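Local coordinates for beta-agarase B (Zobellia galactanivorans, PDB 4ATF), which hydrolyses beta-1,4-linkages in agarose at random positions along the chain, retaining the anomeric configuration and giving mainly the tetramer, at residues A[53-58]-A[255-260]; A[89-92]-A[96-99]. The protein carries 1 engineered substitution. All blocks are in the same frame, centred on the assembly; numbering follows the deposited sequence. Where two conformers were deposited one is given.

Contact 1: A[53-58]-A[255-260]; sequences EKWDDF and MDIIIN
Trp-55 meets Ile-257 and Ile-259 through the far corner of its six-membered ring, and no hydrogen bond joins 53-58 to 255-260. Atom CZ3 of Trp-55 lies 4.2 Å from CG2 of Ile-257. The same corner faces the backbone as well: O of Ile-257 sits near the plane of the indole, beyond its edge, 4.2 Å from Trp-55 CZ3. One atom further round the ring, CH2 of Trp-55 comes within 4.2 Å of Ile-259 CD1, which approaches at a slant. The indole thus ends against two isoleucines that both point toward 53-58. The touch is light, and the backbones remain well apart, with 9.3 Å between CA of Trp-55 and CA of Ile-257.

The reach comes from the tryptophan. Its CG stands opposite the carbonyl carbon (chi1 -53°), and chi2 of 97° turns the ring steeply out of the CA-CB-CG plane, carrying the benzo end to the isoleucines. At the pyrrole end, NE1 of this buried residue is satisfied by a hydrogen bond to Asp-36 OD2, which helps to fix the ring's rotation.

Ile-101 and Ser-103 of strand 96-103 also touch the indole; that strand pairs with both 55-56 and 255-262 and so bridges the distance between their backbones. Strand 293-306 contributes Ile-299, which touches Trp-55 and Ile-257, and Phe-294, which packs on Ile-259. On the reverse side of strand 255-262, Ile-258 points away and touches substrate-binding Tyr-59, while Asp-256 OD2 is hydrogen-bonded to ND1 of substrate-binding His-60. An apolar layer backing a strand whose other face meets sugar-binding residues is characteristic of the glycoside hydrolase family 16 beta-sandwich (jelly roll).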
ATOM      1  N   GLU A  53     -17.712   7.721   7.839  0.50 22.02           N
ATOM      2  CA  GLU A  53     -18.437   6.440   7.827  0.50 22.23           C
ATOM      3  C   GLU A  53     -17.510   5.293   7.453  0.50 21.16           C
ATOM      4  O   GLU A  53     -17.589   4.219   8.045  0.50 20.03           O
ATOM      5  CB  GLU A  53     -19.622   6.419   6.869  0.50 23.42           C
ATOM      6  CG  GLU A  53     -20.172   4.959   6.594  0.50 25.98           C
ATOM      7  CD  GLU A  53     -20.783   4.281   7.820  0.50 30.27           C
ATOM      8  OE1 GLU A  53     -20.827   4.899   8.889  0.50 32.55           O
ATOM      9  OE2 GLU A  53     -21.264   3.127   7.717  0.50 33.42           O
ATOM     10  N   LYS A  54     -16.625   5.520   6.478  1.00 19.07           N
ATOM     11  CA  LYS A  54     -15.803   4.459   5.979  1.00 18.64           C
ATOM     12  C   LYS A  54     -14.354   4.512   6.420  1.00 17.35           C
ATOM     13  O   LYS A  54     -13.688   3.464   6.384  1.00 17.36           O
ATOM     14  CB  LYS A  54     -15.834   4.435   4.439  1.00 18.93           C
ATOM     15  CG  LYS A  54     -17.218   4.038   3.920  1.00 20.84           C
ATOM     16  CD  LYS A  54     -17.321   3.872   2.387  1.00 22.80           C
ATOM     17  CE  LYS A  54     -18.781   3.534   2.075  1.00 23.73           C
ATOM     18  NZ  LYS A  54     -19.037   3.723   0.677  1.00 24.26           N
ATOM     19  N   TRP A  55     -13.833   5.678   6.816  1.00 15.84           N
ATOM     20  CA  TRP A  55     -12.416   5.792   7.082  1.00 15.09           C
ATOM     21  C   TRP A  55     -12.117   6.491   8.407  1.00 15.95           C
ATOM     22  O   TRP A  55     -12.867   7.374   8.840  1.00 15.13           O
ATOM     23  CB  TRP A  55     -11.713   6.609   5.961  1.00 14.16           C
ATOM     24  CG  TRP A  55     -12.028   6.053   4.603  1.00 14.88           C
ATOM     25  CD1 TRP A  55     -12.988   6.498   3.731  1.00 14.00           C
ATOM     26  CD2 TRP A  55     -11.350   4.956   3.945  1.00 14.22           C
ATOM     27  NE1 TRP A  55     -12.951   5.735   2.541  1.00 14.93           N
ATOM     28  CE2 TRP A  55     -11.990   4.761   2.670  1.00 15.08           C
ATOM     29  CE3 TRP A  55     -10.284   4.107   4.313  1.00 14.50           C
ATOM     30  CZ2 TRP A  55     -11.597   3.735   1.756  1.00 12.42           C
ATOM     31  CZ3 TRP A  55      -9.873   3.081   3.400  1.00 14.56           C
ATOM     32  CH2 TRP A  55     -10.549   2.915   2.121  1.00 15.01           C
ATOM     33  N   ASP A  56     -10.963   6.161   8.982  1.00 14.80           N
ATOM     34  CA  ASP A  56     -10.351   6.995  10.045  1.00 16.41           C
ATOM     35  C   ASP A  56      -9.124   7.677   9.439  1.00 15.71           C
ATOM     36  O   ASP A  56      -8.369   7.001   8.665  1.00 14.83           O
ATOM     37  CB  ASP A  56      -9.887   6.079  11.194  1.00 17.57           C
ATOM     38  CG  ASP A  56      -9.322   6.879  12.398  1.00 21.53           C
ATOM     39  OD1 ASP A  56      -9.585   8.101  12.546  1.00 19.97           O
ATOM     40  OD2 ASP A  56      -8.588   6.266  13.188  1.00 27.06           O
ATOM     41  N   ASP A  57      -8.874   8.964   9.752  1.00 14.30           N
ATOM     42  CA  ASP A  57      -7.769   9.655   9.038  1.00 14.33           C
ATOM     43  C   ASP A  57      -6.448   9.534   9.800  1.00 14.10           C
ATOM     44  O   ASP A  57      -5.647  10.484   9.892  1.00 13.84           O
ATOM     45  CB  ASP A  57      -8.097  11.129   8.656  1.00 14.33           C
ATOM     46  CG  ASP A  57      -8.583  11.999   9.875  1.00 16.99           C
ATOM     47  OD1 ASP A  57      -8.799  11.445  11.016  1.00 18.31           O
ATOM     48  OD2 ASP A  57      -8.763  13.256   9.675  1.00 16.39           O
ATOM     49  N   PHE A  58      -6.172   8.304  10.275  1.00 14.32           N
ATOM     50  CA  PHE A  58      -4.862   8.024  10.884  1.00 14.37           C
ATOM     51  C   PHE A  58      -4.489   6.585  10.625  1.00 14.63           C
ATOM     52  O   PHE A  58      -5.295   5.820  10.074  1.00 14.73           O
ATOM     53  CB  PHE A  58      -4.838   8.346  12.406  1.00 14.62           C
ATOM     54  CG  PHE A  58      -3.420   8.672  12.917  1.00 15.80           C
ATOM     55  CD1 PHE A  58      -2.813   9.869  12.574  1.00 17.12           C
ATOM     56  CD2 PHE A  58      -2.687   7.740  13.676  1.00 16.44           C
ATOM     57  CE1 PHE A  58      -1.486  10.215  12.985  1.00 18.59           C
ATOM     58  CE2 PHE A  58      -1.347   8.047  14.089  1.00 16.67           C
ATOM     59  CZ  PHE A  58      -0.747   9.295  13.726  1.00 17.68           C
ATOM     60  N   MET A 255      -8.129  -8.025   7.661  1.00 11.26           N
ATOM     61  CA  MET A 255      -7.128  -6.936   7.566  1.00 11.08           C
ATOM     62  C   MET A 255      -7.829  -5.583   7.350  1.00 11.55           C
ATOM     63  O   MET A 255      -8.897  -5.526   6.722  1.00 11.69           O
ATOM     64  CB  MET A 255      -6.156  -7.184   6.401  1.00 11.59           C
ATOM     65  CG  MET A 255      -5.260  -8.418   6.625  1.00 10.83           C
ATOM     66  SD  MET A 255      -4.010  -8.554   5.362  1.00 14.41           S
ATOM     67  CE  MET A 255      -3.361 -10.224   5.724  1.00 12.43           C
ATOM     68  N   ASP A 256      -7.223  -4.528   7.926  1.00 11.58           N
ATOM     69  CA  ASP A 256      -7.540  -3.141   7.664  1.00 12.21           C
ATOM     70  C   ASP A 256      -6.969  -2.731   6.273  1.00 12.03           C
ATOM     71  O   ASP A 256      -5.902  -3.193   5.858  1.00 12.79           O
ATOM     72  CB  ASP A 256      -6.795  -2.238   8.703  1.00 12.05           C
ATOM     73  CG  ASP A 256      -7.337  -2.391  10.155  1.00 14.80           C
ATOM     74  OD1 ASP A 256      -8.520  -2.770  10.385  1.00 16.91           O
ATOM     75  OD2 ASP A 256      -6.562  -2.093  11.099  1.00 17.80           O
ATOM     76  N   ILE A 257      -7.654  -1.835   5.566  1.00 11.04           N
ATOM     77  CA  ILE A 257      -7.133  -1.292   4.331  1.00 10.74           C
ATOM     78  C   ILE A 257      -6.463   0.011   4.724  1.00 10.77           C
ATOM     79  O   ILE A 257      -7.057   0.808   5.461  1.00 13.20           O
ATOM     80  CB  ILE A 257      -8.284  -1.004   3.337  1.00 10.09           C
ATOM     81  CG1 ILE A 257      -9.095  -2.287   3.022  1.00 10.61           C
ATOM     82  CG2 ILE A 257      -7.706  -0.272   2.061  1.00 11.43           C
ATOM     83  CD1 ILE A 257     -10.396  -1.960   2.175  1.00 13.28           C
ATOM     84  N   ILE A 258      -5.222   0.226   4.311  1.00 10.08           N
ATOM     85  CA  ILE A 258      -4.491   1.460   4.717  1.00 10.59           C
ATOM     86  C   ILE A 258      -4.039   2.144   3.401  1.00 10.69           C
ATOM     87  O   ILE A 258      -3.573   1.451   2.478  1.00  9.26           O
ATOM     88  CB  ILE A 258      -3.253   1.107   5.610  1.00  9.63           C
ATOM     89  CG1 ILE A 258      -3.721   0.270   6.842  1.00 12.71           C
ATOM     90  CG2 ILE A 258      -2.424   2.354   5.957  1.00 10.36           C
ATOM     91  CD1 ILE A 258      -2.591  -0.082   7.835  1.00 15.19           C
ATOM     92  N   ILE A 259      -4.225   3.486   3.310  1.00 10.83           N
ATOM     93  CA  ILE A 259      -3.725   4.276   2.176  1.00 10.80           C
ATOM     94  C   ILE A 259      -2.839   5.375   2.782  1.00 10.86           C
ATOM     95  O   ILE A 259      -3.318   6.130   3.630  1.00 13.22           O
ATOM     96  CB  ILE A 259      -4.913   4.886   1.358  1.00 10.83           C
ATOM     97  CG1 ILE A 259      -5.842   3.751   0.896  1.00  9.89           C
ATOM     98  CG2 ILE A 259      -4.327   5.771   0.175  1.00  9.89           C
ATOM     99  CD1 ILE A 259      -7.071   4.195   0.047  1.00 12.60           C
ATOM    100  N   ASN A 260      -1.582   5.516   2.347  1.00 11.28           N
ATOM    101  CA  ASN A 260      -0.711   6.505   2.927  1.00 11.12           C
ATOM    102  C   ASN A 260       0.427   6.832   2.015  1.00 11.60           C
ATOM    103  O   ASN A 260       0.520   6.303   0.892  1.00 11.79           O
ATOM    104  CB  ASN A 260      -0.212   6.087   4.367  1.00  9.77           C
ATOM    105  CG  ASN A 260       0.878   4.980   4.361  1.00 14.68           C
ATOM    106  OD1 ASN A 260       1.642   4.847   3.428  1.00 20.48           O
ATOM    107  ND2 ASN A 260       0.963   4.217   5.452  1.00 17.30           N
TER

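Contact 2: A[89-92]-A[96-99]; sequences RKPG and INMG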
ATOM      1  N   ARG A  89       7.407  19.604   5.359  1.00 15.45           N
ATOM      2  CA  ARG A  89       8.412  19.537   6.453  1.00 17.22           C
ATOM      3  C   ARG A  89       7.807  19.950   7.804  1.00 18.86           C
ATOM      4  O   ARG A  89       7.087  20.969   7.928  1.00 18.33           O
ATOM      5  CB  ARG A  89       9.614  20.440   6.144  1.00 18.01           C
ATOM      6  CG  ARG A  89      10.872  20.100   6.966  1.00 18.96           C
ATOM      7  CD  ARG A  89      11.985  19.881   5.907  1.00 26.71           C
ATOM      8  NE  ARG A  89      12.216  18.518   5.900  1.00 23.27           N
ATOM      9  CZ  ARG A  89      12.801  17.756   4.970  1.00 20.58           C
ATOM     10  NH1 ARG A  89      13.287  18.139   3.755  1.00 18.04           N
ATOM     11  NH2 ARG A  89      12.859  16.507   5.324  1.00 16.42           N
ATOM     12  N   LYS A  90       8.050  19.132   8.823  1.00 18.35           N
ATOM     13  CA  LYS A  90       7.634  19.502  10.175  1.00 19.24           C
ATOM     14  C   LYS A  90       8.444  20.709  10.616  1.00 21.04           C
ATOM     15  O   LYS A  90       9.674  20.722  10.487  1.00 20.35           O
ATOM     16  CB  LYS A  90       7.820  18.326  11.148  1.00 18.88           C
ATOM     17  CG  LYS A  90       7.442  18.636  12.605  1.00 21.33           C
ATOM     18  CD  LYS A  90       7.577  17.377  13.471  1.00 21.57           C
ATOM     19  CE  LYS A  90       7.317  17.700  14.970  1.00 25.14           C
ATOM     20  NZ  LYS A  90       7.452  16.454  15.804  1.00 23.99           N
ATOM     21  N   PRO A  91       7.777  21.772  11.112  1.00 22.90           N
ATOM     22  CA  PRO A  91       8.609  22.957  11.450  1.00 24.62           C
ATOM     23  C   PRO A  91       9.683  22.612  12.500  1.00 25.39           C
ATOM     24  O   PRO A  91       9.380  21.889  13.469  1.00 24.53           O
ATOM     25  CB  PRO A  91       7.582  23.949  12.041  1.00 25.47           C
ATOM     26  CG  PRO A  91       6.237  23.520  11.374  1.00 25.39           C
ATOM     27  CD  PRO A  91       6.329  21.998  11.275  1.00 23.75           C
ATOM     28  N   GLY A  92      10.923  23.074  12.290  1.00 26.16           N
ATOM     29  CA  GLY A  92      12.046  22.843  13.237  1.00 27.35           C
ATOM     30  C   GLY A  92      12.652  21.429  13.233  1.00 26.57           C
ATOM     31  O   GLY A  92      13.378  21.057  14.163  1.00 27.20           O
ATOM     32  N   ILE A  96       8.871  14.721   8.172  1.00 14.56           N
ATOM     33  CA  ILE A  96       7.942  15.156   7.162  1.00 14.52           C
ATOM     34  C   ILE A  96       6.536  14.710   7.579  1.00 14.87           C
ATOM     35  O   ILE A  96       6.280  13.516   7.746  1.00 15.01           O
ATOM     36  CB  ILE A  96       8.285  14.553   5.787  1.00 14.08           C
ATOM     37  CG1 ILE A  96       9.754  14.870   5.445  1.00 13.41           C
ATOM     38  CG2 ILE A  96       7.330  15.132   4.697  1.00 12.77           C
ATOM     39  CD1 ILE A  96      10.329  13.999   4.258  1.00 14.33           C
ATOM     40  N   ASN A  97       5.646  15.666   7.781  1.00 13.11           N
ATOM     41  CA  ASN A  97       4.230  15.364   8.023  1.00 13.55           C
ATOM     42  C   ASN A  97       3.497  14.939   6.738  1.00 13.53           C
ATOM     43  O   ASN A  97       3.615  15.605   5.678  1.00 15.57           O
ATOM     44  CB  ASN A  97       3.529  16.618   8.597  1.00 14.37           C
ATOM     45  CG  ASN A  97       4.058  17.048   9.966  1.00 16.10           C
ATOM     46  OD1 ASN A  97       4.324  18.242  10.197  1.00 17.71           O
ATOM     47  ND2 ASN A  97       4.164  16.093  10.913  1.00 16.37           N
ATOM     48  N   MET A  98       2.705  13.866   6.782  1.00 13.62           N
ATOM     49  CA  MET A  98       2.067  13.375   5.527  1.00 11.89           C
ATOM     50  C   MET A  98       0.859  12.566   6.015  1.00 12.22           C
ATOM     51  O   MET A  98       0.643  12.386   7.265  1.00 13.29           O
ATOM     52  CB  MET A  98       3.057  12.560   4.644  0.70  9.76           C
ATOM     53  CG  MET A  98       3.558  11.279   5.259  0.70  8.63           C
ATOM     54  SD  MET A  98       5.025  10.601   4.376  1.00 14.64           S
ATOM     55  CE  MET A  98       6.323  11.813   4.617  1.00 13.38           C
ATOM     56  N   GLY A  99       0.047  12.128   5.077  1.00 12.05           N
ATOM     57  CA  GLY A  99      -1.239  11.501   5.397  1.00 11.97           C
ATOM     58  C   GLY A  99      -1.218   9.980   5.570  1.00 12.21           C
ATOM     59  O   GLY A  99      -0.344   9.284   5.016  1.00 10.99           O
TER
HETATM   60  O   HOH W   1       4.365  20.275   8.365  1.00 19.06           O
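Two bends, at chi2 (125°) and chi3 (-108°), turn the end of the Arg-89 side chain toward the CG1-CD1 arm of Ile-96, after a first torsion that sets CG across from the backbone N. Its NH2 then lies 3.5 Å from CG1 of Ile-96 and 3.7 Å from CD1 of that residue, with the isoleucine arriving obliquely to the guanidinium. The contact is van der Waals only; the charge is met by other groups, NH2 by the carbonyl of Asp-94 in the intervening loop and NH1 by a salt bridge to Asp-283.

Lys-90 takes the other course, its chain fully extended beyond CG and leading away from 96-99. Only the base of this side chain meets Asn-97, whose OD1 packs 3.6 Å from CB of Lys-90. The polar ends of both residues converge on Glu-70: Lys-90 NZ forms a salt bridge with OE1, and Asn-97 ND2 is hydrogen-bonded to OE2, so one carboxylate ties the two segments together. A water adds a further link, 2.8 Å from O of Arg-89 and 2.7 Å from OD1 of Asn-97.

No direct hydrogen bond spans the segments, as suits Arg-89 and Ile-96, an antiparallel non-hydrogen-bonded pair with CA atoms 4.5 Å apart. Just inside it, the backbones of Asn-97 and Thr-88 are hydrogen-bonded. This is the last rung before the connecting loop of a beta-hairpin formed by strands 82-89 and 96-103, at the periphery of the family 16 catalytic domain.

Contact 1 joins parts of the chain 197 residues apart, whereas contact 2 closes a short hairpin nested within that long loop. Their centres are 20 Å apart, with contact 1 nearer the middle of the molecule and contact 2 toward its periphery. Strand 96-103 connects them: its beginning belongs to contact 2, while further along it pairs antiparallel with strands 55-56 and 255-262, the two that carry contact 1. The two contacts touch where CB of Asn-260 packs 3.3 Å from O of Gly-99. Together they show one strand running from an outer hairpin into the buried core beneath the residues that bind agarose.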